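Local coordinates for protein ADP-dependent (S)-NAD(P)H-hydrate dehydratase (Streptococcus mutans, PDB 3BGK) that probably repairs hydrated NAD(P)H, dehydrating the S form of NAD(P)HX at the expense of ADP, which becomes AMP, at residues Arg60-Gly65 with Met109-Val114; Ile74-Leu79 with Val293-Ile298; Ala258-Gln263 with Arg304-Met309. One frame throughout, in Å; residues are numbered along the deposited sequence.

The three contacts divide between the two faces of the central sheet in an alpha/beta three-layer sandwich: contact 1 lies on one face, contacts 2 and 3 in the helices of the other. Contact 1 is buried and apolar, between strands 60-64 and 109-112. Contact 3, also buried, joins helices 249-263 and 295-310 through a selenium-aromatic meeting. Contact 2 is only partly buried; it uses the start of helix 295-310 as well, but sets it against helix 71-83 and adds a bridging water and a threonine bonded to another subunit. Strand 60-64 connects the set: Leu63 packs on Ala78 of contact 2, Val61 on Ala262 of contact 3, while Leu62 and Ile64 serve contact 1.

Contact 1. Residues Arg60-Gly65 with Met109-Val114; sequences RVLLIG and MAFDMV
Leu62 and Phe111 meet on one face of the sheet, near its 109-112 edge, although their strands are not hydrogen-bonded neighbours: strand 88-93 runs between them, no hydrogen bond joins the two segments, and packing makes the connection, mostly through side chains. Leu62 CD1 reaches the edge of the Phe111 ring, near its plane, lying 4.1 Å from CE2, and the two side chains approach at about a right angle. With CG anti to the backbone N (chi1 174°), Leu62 carries CD1 to that edge.

The tighter packing lies further along, where Ile64 CG2 touches the methyl CE of Met113 at 3.8 Å. Met113, modelled as selenomethionine, runs straight through chi2 and then bends at chi3 (-51°), which brings the methyl onto the isoleucine branch. Its selenium is 4.3 Å from the carbonyl O of Gly65, a loose neighbour that lies close to Gly134, a probable (6S)-NADPHX-binding residue.

On either side of Met113 in sequence the chain is more open: Asp112 is partly exposed and Val114 exposed. Here a polar bond joins the packing: Val114 N donates to Asp112 OD1 at 3.2 Å, closing an Asx turn in which the carboxylate is met from above its plane. The backbone N of Asp112 is bonded to Tyr68 of the second subunit through its OH; that tyrosine's side chain also packs on Phe111.

Within the fold, Leu62 and Ile64 face helices 116-125 and 139-151: Ile123 meets Leu62, and Thr144 lies against both Ile64 and Met113, while Thr90 and Ala92 of strand 88-93 touch Leu62 and Phe111.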
ATOM      1  N   ARG A  60      -2.243  24.442   9.341  1.00 15.58           N
ATOM      2  CA  ARG A  60      -3.232  23.448   8.935  1.00 14.81           C
ATOM      3  C   ARG A  60      -3.651  23.723   7.498  1.00 14.25           C
ATOM      4  O   ARG A  60      -4.098  24.836   7.169  1.00 14.18           O
ATOM      5  CB  ARG A  60      -4.461  23.493   9.843  1.00 14.90           C
ATOM      6  CG  ARG A  60      -4.155  23.497  11.338  1.00 15.80           C
ATOM      7  CD  ARG A  60      -5.428  23.598  12.169  1.00 16.64           C
ATOM      8  N   VAL A  61      -3.492  22.712   6.646  1.00 13.17           N
ATOM      9  CA  VAL A  61      -3.859  22.822   5.245  1.00 12.00           C
ATOM     10  C   VAL A  61      -5.072  21.958   4.969  1.00 11.81           C
ATOM     11  O   VAL A  61      -5.154  20.822   5.441  1.00 11.68           O
ATOM     12  CB  VAL A  61      -2.716  22.372   4.305  1.00 11.89           C
ATOM     13  CG1 VAL A  61      -3.070  22.652   2.848  1.00 10.76           C
ATOM     14  CG2 VAL A  61      -1.412  23.059   4.673  1.00 11.85           C
ATOM     15  N   LEU A  62      -6.012  22.513   4.208  1.00 11.34           N
ATOM     16  CA  LEU A  62      -7.090  21.743   3.618  1.00 10.74           C
ATOM     17  C   LEU A  62      -6.855  21.624   2.107  1.00 10.57           C
ATOM     18  O   LEU A  62      -6.653  22.626   1.407  1.00 10.32           O
ATOM     19  CB  LEU A  62      -8.462  22.362   3.945  1.00 10.62           C
ATOM     20  CG  LEU A  62      -9.711  21.747   3.286  1.00 10.36           C
ATOM     21  CD1 LEU A  62     -10.058  20.375   3.848  1.00  9.56           C
ATOM     22  CD2 LEU A  62     -10.909  22.671   3.384  1.00  9.38           C
ATOM     23  N   LEU A  63      -6.860  20.390   1.611  1.00 10.17           N
ATOM     24  CA  LEU A  63      -6.717  20.134   0.187  1.00  9.67           C
ATOM     25  C   LEU A  63      -8.081  19.747  -0.329  1.00  9.51           C
ATOM     26  O   LEU A  63      -8.809  19.024   0.343  1.00  9.96           O
ATOM     27  CB  LEU A  63      -5.710  19.012  -0.072  1.00  9.63           C
ATOM     28  CG  LEU A  63      -4.222  19.352   0.054  1.00  9.75           C
ATOM     29  CD1 LEU A  63      -3.772  19.404   1.497  1.00 10.04           C
ATOM     30  CD2 LEU A  63      -3.390  18.357  -0.713  1.00  9.95           C
ATOM     31  N   ILE A  64      -8.438  20.254  -1.503  1.00  9.17           N
ATOM     32  CA  ILE A  64      -9.734  19.987  -2.102  1.00  9.00           C
ATOM     33  C   ILE A  64      -9.506  19.615  -3.556  1.00  9.30           C
ATOM     34  O   ILE A  64      -9.026  20.429  -4.338  1.00  9.42           O
ATOM     35  CB  ILE A  64     -10.670  21.216  -2.005  1.00  8.97           C
ATOM     36  CG1 ILE A  64     -10.793  21.687  -0.555  1.00  8.60           C
ATOM     37  CG2 ILE A  64     -12.043  20.905  -2.596  1.00  8.07           C
ATOM     38  CD1 ILE A  64     -11.399  23.053  -0.409  1.00  8.94           C
ATOM     39  N   GLY A  65      -9.840  18.379  -3.902  1.00  9.49           N
ATOM     40  CA  GLY A  65      -9.604  17.857  -5.239  1.00 10.26           C
ATOM     41  C   GLY A  65      -9.740  16.347  -5.262  1.00 10.93           C
ATOM     42  O   GLY A  65     -10.390  15.765  -4.401  1.00 10.69           O
HETATM   43  N   MSE A 109      -6.512  13.352   7.398  1.00 14.21           N
HETATM   44  CA  MSE A 109      -7.946  13.110   7.448  1.00 15.53           C
HETATM   45  C   MSE A 109      -8.531  13.367   6.063  1.00 15.76           C
HETATM   46  O   MSE A 109      -8.074  14.253   5.342  1.00 15.80           O
HETATM   47  CB  MSE A 109      -8.617  13.976   8.516  1.00 16.08           C
HETATM   48  CG  MSE A 109     -10.082  13.633   8.775  1.00 18.43           C
HETATM   49 SE   MSE A 109     -11.302  14.699   7.680  1.00 24.11          SE
HETATM   50  CE  MSE A 109     -11.705  16.077   9.002  1.00 23.11           C
ATOM     51  N   ALA A 110      -9.522  12.568   5.689  1.00 16.36           N
ATOM     52  CA  ALA A 110     -10.166  12.709   4.392  1.00 16.94           C
ATOM     53  C   ALA A 110     -11.662  12.526   4.527  1.00 17.42           C
ATOM     54  O   ALA A 110     -12.123  11.666   5.279  1.00 17.55           O
ATOM     55  CB  ALA A 110      -9.600  11.699   3.407  1.00 16.76           C
ATOM     56  N   PHE A 111     -12.419  13.334   3.790  1.00 17.99           N
ATOM     57  CA  PHE A 111     -13.876  13.215   3.781  1.00 18.57           C
ATOM     58  C   PHE A 111     -14.439  13.463   2.386  1.00 19.39           C
ATOM     59  O   PHE A 111     -13.735  13.929   1.487  1.00 19.39           O
ATOM     60  CB  PHE A 111     -14.525  14.151   4.823  1.00 18.19           C
ATOM     61  CG  PHE A 111     -14.324  15.619   4.542  1.00 17.09           C
ATOM     62  CD1 PHE A 111     -15.342  16.376   3.986  1.00 16.43           C
ATOM     63  CD2 PHE A 111     -13.116  16.243   4.830  1.00 16.08           C
ATOM     64  CE1 PHE A 111     -15.160  17.729   3.720  1.00 15.94           C
ATOM     65  CE2 PHE A 111     -12.927  17.596   4.562  1.00 15.44           C
ATOM     66  CZ  PHE A 111     -13.949  18.338   4.011  1.00 15.41           C
ATOM     67  N   ASP A 112     -15.714  13.132   2.224  1.00 20.63           N
ATOM     68  CA  ASP A 112     -16.442  13.331   0.982  1.00 21.82           C
ATOM     69  C   ASP A 112     -16.673  14.824   0.780  1.00 22.49           C
ATOM     70  O   ASP A 112     -17.301  15.491   1.609  1.00 22.50           O
ATOM     71  CB  ASP A 112     -17.780  12.592   1.072  1.00 21.92           C
ATOM     72  CG  ASP A 112     -18.447  12.403  -0.279  1.00 23.14           C
ATOM     73  OD1 ASP A 112     -18.149  13.149  -1.239  1.00 24.44           O
ATOM     74  OD2 ASP A 112     -19.306  11.498  -0.370  1.00 24.62           O
HETATM   75  N   MSE A 113     -16.164  15.348  -0.327  1.00 23.45           N
HETATM   76  CA  MSE A 113     -16.316  16.771  -0.617  1.00 24.72           C
HETATM   77  C   MSE A 113     -17.768  17.219  -0.843  1.00 24.88           C
HETATM   78  O   MSE A 113     -18.052  18.417  -0.776  1.00 24.97           O
HETATM   79  CB  MSE A 113     -15.405  17.208  -1.772  1.00 25.09           C
HETATM   80  CG  MSE A 113     -15.618  16.463  -3.081  1.00 27.64           C
HETATM   81 SE   MSE A 113     -14.442  17.081  -4.518  1.00 33.99          SE
HETATM   82  CE  MSE A 113     -14.781  18.965  -4.424  1.00 29.00           C
ATOM     83  N   VAL A 114     -18.678  16.268  -1.089  1.00 25.23           N
ATOM     84  CA  VAL A 114     -20.114  16.586  -1.249  1.00 25.55           C
ATOM     85  C   VAL A 114     -20.767  16.965   0.079  1.00 25.67           C
ATOM     86  O   VAL A 114     -21.856  17.547   0.098  1.00 25.73           O
ATOM     87  CB  VAL A 114     -20.958  15.440  -1.914  1.00 25.53           C
ATOM     88  CG1 VAL A 114     -20.276  14.890  -3.164  1.00 25.63           C
ATOM     89  CG2 VAL A 114     -21.262  14.327  -0.923  1.00 25.66           C
TER

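Contact 2. Residues Ile74-Leu79 with Val293-Ile298; sequences IIMAAL and VLPTRI
Met76 lies alongside Pro295, the two side chains pointing the same way, and crosses Thr296 at a slant. Its selenium (the residue is selenomethionine) rests 3.9 Å from Pro295 CB, and its CG is 4.0 Å from Thr296 CG2. The bend at chi3 (-64°) comes only after an extended chi2, so the selenium is carried across to the proline ring before the chain turns. Thr296 CG2 has two partners on the same helix, because Leu79 CD1, one helical turn on from Met76, also approaches it at 3.9 Å.

The threonine thus shows its methyl to helix 71-83, while its hydroxyl OG1 is hydrogen-bonded to Glu107 of the third subunit. A water adds a polar link at the backbone: it donates to Met76 O at 2.8 Å and, weakly, to Pro295 O.

Leu294 occupies the N-cap position just before helix 295-310, so the contact is made by that helix's first turn. Met76 and Pro295 also touch Asp251 and Thr252 of helix 249-263, respectively; Asp251 is predicted to bind (6S)-NADPHX. The pair of helices therefore borders the probable active site, with Ile75 and Ala78 turned instead to helix 98-104 and Ile298 to helix 268-287.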
ATOM      1  N   ILE A  74      -4.817  14.294  -5.942  1.00  6.80           N
ATOM      2  CA  ILE A  74      -4.961  14.813  -4.585  1.00  6.63           C
ATOM      3  C   ILE A  74      -4.137  13.982  -3.597  1.00  6.68           C
ATOM      4  O   ILE A  74      -3.690  14.506  -2.579  1.00  7.07           O
ATOM      5  CB  ILE A  74      -6.436  14.937  -4.145  1.00  6.42           C
ATOM      6  CG1 ILE A  74      -6.611  16.069  -3.121  1.00  6.82           C
ATOM      7  CG2 ILE A  74      -6.971  13.612  -3.583  1.00  6.32           C
ATOM      8  CD1 ILE A  74      -6.324  17.479  -3.638  1.00  7.21           C
ATOM      9  N   ILE A  75      -3.933  12.702  -3.914  1.00  6.34           N
ATOM     10  CA  ILE A  75      -3.077  11.825  -3.128  1.00  5.99           C
ATOM     11  C   ILE A  75      -1.622  12.273  -3.236  1.00  6.21           C
ATOM     12  O   ILE A  75      -0.869  12.190  -2.262  1.00  6.61           O
ATOM     13  CB  ILE A  75      -3.192  10.336  -3.561  1.00  5.71           C
ATOM     14  CG1 ILE A  75      -4.609   9.806  -3.313  1.00  4.99           C
ATOM     15  CG2 ILE A  75      -2.170   9.479  -2.824  1.00  5.26           C
ATOM     16  CD1 ILE A  75      -4.882   8.412  -3.901  1.00  2.45           C
HETATM   17  N   MSE A  76      -1.229  12.757  -4.410  1.00  6.28           N
HETATM   18  CA  MSE A  76       0.158  13.169  -4.631  1.00  6.30           C
HETATM   19  C   MSE A  76       0.449  14.542  -4.056  1.00  6.19           C
HETATM   20  O   MSE A  76       1.547  14.792  -3.560  1.00  5.97           O
HETATM   21  CB  MSE A  76       0.525  13.092  -6.107  1.00  6.22           C
HETATM   22  CG  MSE A  76       0.765  11.670  -6.566  1.00  7.23           C
HETATM   23 SE   MSE A  76       1.177  11.526  -8.455  1.00 11.00          SE
HETATM   24  CE  MSE A  76      -0.490  12.168  -9.253  1.00  7.50           C
ATOM     25  N   ALA A  77      -0.543  15.426  -4.102  1.00  6.35           N
ATOM     26  CA  ALA A  77      -0.437  16.711  -3.424  1.00  6.44           C
ATOM     27  C   ALA A  77      -0.443  16.508  -1.904  1.00  6.55           C
ATOM     28  O   ALA A  77       0.350  17.123  -1.190  1.00  6.69           O
ATOM     29  CB  ALA A  77      -1.553  17.634  -3.859  1.00  6.25           C
ATOM     30  N   ALA A  78      -1.319  15.630  -1.418  1.00  6.45           N
ATOM     31  CA  ALA A  78      -1.367  15.303   0.006  1.00  6.58           C
ATOM     32  C   ALA A  78      -0.026  14.764   0.505  1.00  6.68           C
ATOM     33  O   ALA A  78       0.512  15.259   1.495  1.00  6.47           O
ATOM     34  CB  ALA A  78      -2.480  14.320   0.296  1.00  6.59           C
ATOM     35  N   LEU A  79       0.504  13.758  -0.192  1.00  6.87           N
ATOM     36  CA  LEU A  79       1.810  13.180   0.120  1.00  7.00           C
ATOM     37  C   LEU A  79       2.898  14.242   0.212  1.00  7.14           C
ATOM     38  O   LEU A  79       3.690  14.235   1.151  1.00  7.28           O
ATOM     39  CB  LEU A  79       2.201  12.113  -0.909  1.00  7.06           C
ATOM     40  CG  LEU A  79       1.661  10.690  -0.722  1.00  7.60           C
ATOM     41  CD1 LEU A  79       2.003   9.827  -1.934  1.00  7.98           C
ATOM     42  CD2 LEU A  79       2.194  10.045   0.557  1.00  6.76           C
ATOM     43  N   VAL A 293      12.023  10.677 -12.951  1.00 11.21           N
ATOM     44  CA  VAL A 293      11.858  10.844 -11.506  1.00 11.03           C
ATOM     45  C   VAL A 293      10.364  10.962 -11.209  1.00 10.97           C
ATOM     46  O   VAL A 293       9.708  11.915 -11.628  1.00 10.47           O
ATOM     47  CB  VAL A 293      12.656  12.053 -10.945  1.00 11.11           C
ATOM     48  CG1 VAL A 293      12.387  12.244  -9.449  1.00 10.70           C
ATOM     49  CG2 VAL A 293      14.138  11.866 -11.184  1.00 10.80           C
ATOM     50  N   LEU A 294       9.831   9.971 -10.501  1.00 11.14           N
ATOM     51  CA  LEU A 294       8.396   9.919 -10.238  1.00 11.31           C
ATOM     52  C   LEU A 294       7.994  10.833  -9.084  1.00 11.32           C
ATOM     53  O   LEU A 294       8.720  10.942  -8.093  1.00 11.15           O
ATOM     54  CB  LEU A 294       7.920   8.474 -10.004  1.00 11.16           C
ATOM     55  CG  LEU A 294       8.084   7.451 -11.136  1.00 11.17           C
ATOM     56  CD1 LEU A 294       7.481   6.111 -10.734  1.00 10.29           C
ATOM     57  CD2 LEU A 294       7.489   7.941 -12.464  1.00 10.73           C
ATOM     58  N   PRO A 295       6.826  11.486  -9.213  1.00 11.59           N
ATOM     59  CA  PRO A 295       6.311  12.432  -8.217  1.00 11.92           C
ATOM     60  C   PRO A 295       6.319  11.882  -6.778  1.00 12.40           C
ATOM     61  O   PRO A 295       6.731  12.591  -5.856  1.00 12.50           O
ATOM     62  CB  PRO A 295       4.883  12.688  -8.696  1.00 11.77           C
ATOM     63  CG  PRO A 295       4.932  12.446 -10.169  1.00 11.41           C
ATOM     64  CD  PRO A 295       5.904  11.332 -10.358  1.00 11.42           C
ATOM     65  N   THR A 296       5.893  10.633  -6.587  1.00 12.77           N
ATOM     66  CA  THR A 296       5.901  10.024  -5.245  1.00 13.20           C
ATOM     67  C   THR A 296       7.304   9.706  -4.726  1.00 13.62           C
ATOM     68  O   THR A 296       7.494   9.587  -3.511  1.00 13.76           O
ATOM     69  CB  THR A 296       5.059   8.728  -5.165  1.00 13.02           C
ATOM     70  OG1 THR A 296       5.555   7.774  -6.113  1.00 13.26           O
ATOM     71  CG2 THR A 296       3.588   9.015  -5.432  1.00 12.72           C
ATOM     72  N   ARG A 297       8.273   9.549  -5.630  1.00 14.02           N
ATOM     73  CA  ARG A 297       9.657   9.305  -5.221  1.00 14.66           C
ATOM     74  C   ARG A 297      10.276  10.586  -4.667  1.00 14.59           C
ATOM     75  O   ARG A 297      11.121  10.529  -3.774  1.00 15.12           O
ATOM     76  CB  ARG A 297      10.528   8.784  -6.373  1.00 15.11           C
ATOM     77  CG  ARG A 297       9.984   7.598  -7.162  1.00 17.00           C
ATOM     78  CD  ARG A 297      10.219   6.260  -6.487  1.00 19.64           C
ATOM     79  NE  ARG A 297       9.719   5.160  -7.319  1.00 21.61           N
ATOM     80  CZ  ARG A 297       8.463   4.712  -7.316  1.00 22.49           C
ATOM     81  NH1 ARG A 297       8.115   3.709  -8.115  1.00 22.91           N
ATOM     82  NH2 ARG A 297       7.552   5.261  -6.518  1.00 22.65           N
ATOM     83  N   ILE A 298       9.863  11.731  -5.215  1.00 14.23           N
ATOM     84  CA  ILE A 298      10.308  13.047  -4.741  1.00 13.77           C
ATOM     85  C   ILE A 298       9.766  13.346  -3.340  1.00 13.78           C
ATOM     86  O   ILE A 298      10.491  13.850  -2.482  1.00 13.54           O
ATOM     87  CB  ILE A 298       9.862  14.163  -5.709  1.00 13.59           C
ATOM     88  CG1 ILE A 298      10.678  14.101  -6.998  1.00 13.52           C
ATOM     89  CG2 ILE A 298       9.994  15.540  -5.070  1.00 13.58           C
ATOM     90  CD1 ILE A 298      10.169  15.022  -8.096  1.00 13.48           C
TER
HETATM   91  O   HOH W   1       3.776  13.402  -4.565  1.00  2.00           O

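Contact 3. Residues Ala258-Gln263 with Arg304-Met309; sequences AGFVAQ and RVMKEM
Between 258-263 and 304-309 the nearest CA atoms, those of Phe260 and Met306, are 10.5 Å apart. No hydrogen bond crosses so wide an interval, and the helices are joined by long side chains in a Met-aromatic contact, within a helical layer of the three-layer alpha/beta sandwich. Inside each helix the backbone keeps its own bonding, as in Met309 N to Val305 O.

The two principal side chains come from opposite directions and meet midway. Phe260 does not aim its first bond straight at the partner helix, but its ring extends far enough to bring the far carbons CE1 and CZ to Met306. From the other side, Met306, built as selenomethionine, has CG anti to its carbonyl carbon (chi1 -72°) and an extended chi2, which projects the selenium across the interval. SE stands 4.9 Å from the centroid of the Phe260 ring, 53° off the ring normal, an oblique approach that is neither stacked over the ring nor set in its plane.

Helix 268-287 contributes Leu278 to both residues, and Ile46, a residue of the potassium site, also packs on both. Tyr291 of the second subunit touches Met306 and Gln263. The buried amide of Gln263 is satisfied elsewhere, OE1 by Arg49 NH2 and NE2 by Ser84 O, so its role toward Met306 is packing rather than bonding.

A bend at chi3 (72°) then settles where the methyl of Met306 goes: CE lies 3.9 Å from Phe260 CE1 and 4.0 Å from Phe260 CZ, with Gln263 OE1 a looser neighbour of the same methyl at 4.2 Å.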
ATOM      1  N   ALA A 258       2.043  24.293  -0.685  1.00  9.33           N
ATOM      2  CA  ALA A 258       1.071  24.344   0.403  1.00  9.74           C
ATOM      3  C   ALA A 258       1.709  24.068   1.763  1.00 10.11           C
ATOM      4  O   ALA A 258       1.362  24.715   2.753  1.00 10.27           O
ATOM      5  CB  ALA A 258      -0.083  23.384   0.144  1.00  9.60           C
ATOM      6  N   GLY A 259       2.635  23.112   1.806  1.00 10.33           N
ATOM      7  CA  GLY A 259       3.295  22.730   3.045  1.00 10.96           C
ATOM      8  C   GLY A 259       4.260  23.803   3.520  1.00 11.65           C
ATOM      9  O   GLY A 259       4.384  24.056   4.734  1.00 11.90           O
ATOM     10  N   PHE A 260       4.943  24.441   2.566  1.00 11.64           N
ATOM     11  CA  PHE A 260       5.870  25.521   2.886  1.00 11.67           C
ATOM     12  C   PHE A 260       5.143  26.722   3.485  1.00 12.29           C
ATOM     13  O   PHE A 260       5.511  27.188   4.568  1.00 12.30           O
ATOM     14  CB  PHE A 260       6.690  25.923   1.655  1.00 11.33           C
ATOM     15  CG  PHE A 260       7.969  25.138   1.485  1.00 10.23           C
ATOM     16  CD1 PHE A 260       7.950  23.744   1.394  1.00  9.65           C
ATOM     17  CD2 PHE A 260       9.191  25.795   1.392  1.00  9.27           C
ATOM     18  CE1 PHE A 260       9.127  23.017   1.229  1.00 10.03           C
ATOM     19  CE2 PHE A 260      10.382  25.083   1.224  1.00  9.58           C
ATOM     20  CZ  PHE A 260      10.351  23.688   1.138  1.00 10.31           C
ATOM     21  N   VAL A 261       4.097  27.195   2.799  1.00 12.89           N
ATOM     22  CA  VAL A 261       3.369  28.397   3.219  1.00 13.62           C
ATOM     23  C   VAL A 261       2.654  28.202   4.561  1.00 14.02           C
ATOM     24  O   VAL A 261       2.426  29.165   5.298  1.00 14.15           O
ATOM     25  CB  VAL A 261       2.382  28.931   2.134  1.00 13.71           C
ATOM     26  CG1 VAL A 261       3.125  29.296   0.857  1.00 13.81           C
ATOM     27  CG2 VAL A 261       1.277  27.926   1.841  1.00 14.30           C
ATOM     28  N   ALA A 262       2.337  26.947   4.872  1.00 14.44           N
ATOM     29  CA  ALA A 262       1.708  26.575   6.140  1.00 14.75           C
ATOM     30  C   ALA A 262       2.604  26.817   7.359  1.00 15.06           C
ATOM     31  O   ALA A 262       2.115  27.173   8.423  1.00 15.09           O
ATOM     32  CB  ALA A 262       1.259  25.119   6.093  1.00 14.46           C
ATOM     33  N   GLN A 263       3.912  26.638   7.191  1.00 15.80           N
ATOM     34  CA  GLN A 263       4.857  26.669   8.312  1.00 16.32           C
ATOM     35  C   GLN A 263       5.835  27.849   8.302  1.00 16.73           C
ATOM     36  O   GLN A 263       6.329  28.237   9.362  1.00 16.86           O
ATOM     37  CB  GLN A 263       5.636  25.342   8.398  1.00 16.50           C
ATOM     38  CG  GLN A 263       6.484  25.032   7.162  1.00 16.54           C
ATOM     39  CD  GLN A 263       6.806  23.558   7.000  1.00 16.48           C
ATOM     40  OE1 GLN A 263       7.611  22.993   7.738  1.00 16.69           O
ATOM     41  NE2 GLN A 263       6.197  22.934   6.006  1.00 16.62           N
ATOM     42  N   ARG A 304      14.214  14.513   4.474  1.00 15.49           N
ATOM     43  CA  ARG A 304      15.657  14.288   4.555  1.00 15.98           C
ATOM     44  C   ARG A 304      16.408  15.489   3.976  1.00 16.04           C
ATOM     45  O   ARG A 304      17.423  15.916   4.527  1.00 16.47           O
ATOM     46  CB  ARG A 304      16.068  12.993   3.847  1.00 15.87           C
ATOM     47  CG  ARG A 304      17.556  12.694   3.952  1.00 16.75           C
ATOM     48  CD  ARG A 304      17.973  11.467   3.138  1.00 18.20           C
ATOM     49  NE  ARG A 304      17.573  11.536   1.729  1.00 19.62           N
ATOM     50  CZ  ARG A 304      18.165  12.296   0.806  1.00 20.62           C
ATOM     51  NH1 ARG A 304      19.186  13.088   1.128  1.00 20.70           N
ATOM     52  NH2 ARG A 304      17.724  12.273  -0.448  1.00 20.16           N
ATOM     53  N   VAL A 305      15.885  16.042   2.886  1.00 16.00           N
ATOM     54  CA  VAL A 305      16.532  17.158   2.200  1.00 15.91           C
ATOM     55  C   VAL A 305      16.240  18.491   2.895  1.00 16.04           C
ATOM     56  O   VAL A 305      17.130  19.331   3.008  1.00 16.16           O
ATOM     57  CB  VAL A 305      16.156  17.210   0.702  1.00 15.84           C
ATOM     58  CG1 VAL A 305      16.835  18.384   0.015  1.00 15.76           C
ATOM     59  CG2 VAL A 305      16.537  15.899   0.010  1.00 15.28           C
HETATM   60  N   MSE A 306      15.009  18.677   3.364  1.00 16.00           N
HETATM   61  CA  MSE A 306      14.673  19.851   4.166  1.00 16.35           C
HETATM   62  C   MSE A 306      15.541  19.899   5.419  1.00 16.85           C
HETATM   63  O   MSE A 306      16.024  20.967   5.795  1.00 16.85           O
HETATM   64  CB  MSE A 306      13.190  19.879   4.539  1.00 16.17           C
HETATM   65  CG  MSE A 306      12.267  20.193   3.384  1.00 16.10           C
HETATM   66 SE   MSE A 306      10.401  20.417   3.894  1.00 15.79          SE
HETATM   67  CE  MSE A 306      10.534  22.145   4.789  1.00 15.31           C
ATOM     68  N   LYS A 307      15.740  18.736   6.044  1.00 17.41           N
ATOM     69  CA  LYS A 307      16.652  18.592   7.180  1.00 18.13           C
ATOM     70  C   LYS A 307      18.064  19.081   6.849  1.00 19.18           C
ATOM     71  O   LYS A 307      18.655  19.821   7.636  1.00 19.42           O
ATOM     72  CB  LYS A 307      16.702  17.142   7.660  1.00 17.73           C
ATOM     73  CG  LYS A 307      17.639  16.895   8.829  1.00 16.92           C
ATOM     74  CD  LYS A 307      17.179  17.629  10.076  1.00 15.74           C
ATOM     75  CE  LYS A 307      18.245  17.608  11.158  1.00 14.25           C
ATOM     76  NZ  LYS A 307      17.757  18.275  12.396  1.00 11.53           N
ATOM     77  N   GLU A 308      18.588  18.659   5.695  1.00 20.29           N
ATOM     78  CA  GLU A 308      19.870  19.137   5.161  1.00 21.35           C
ATOM     79  C   GLU A 308      19.854  20.647   4.908  1.00 21.90           C
ATOM     80  O   GLU A 308      20.845  21.333   5.157  1.00 22.01           O
ATOM     81  CB  GLU A 308      20.218  18.433   3.846  1.00 21.43           C
ATOM     82  CG  GLU A 308      20.603  16.964   3.940  1.00 22.60           C
ATOM     83  CD  GLU A 308      21.034  16.387   2.587  1.00 24.28           C
ATOM     84  OE1 GLU A 308      20.419  16.742   1.555  1.00 24.56           O
ATOM     85  OE2 GLU A 308      21.988  15.575   2.550  1.00 25.32           O
HETATM   86  N   MSE A 309      18.732  21.152   4.397  1.00 22.66           N
HETATM   87  CA  MSE A 309      18.597  22.572   4.078  1.00 23.53           C
HETATM   88  C   MSE A 309      18.580  23.412   5.345  1.00 23.55           C
HETATM   89  O   MSE A 309      19.043  24.551   5.340  1.00 23.64           O
HETATM   90  CB  MSE A 309      17.334  22.838   3.249  1.00 23.74           C
HETATM   91  CG  MSE A 309      17.410  22.313   1.823  1.00 26.02           C
HETATM   92 SE   MSE A 309      18.577  23.362   0.658  1.00 31.28          SE
HETATM   93  CE  MSE A 309      19.392  21.922  -0.350  1.00 29.71           C
TER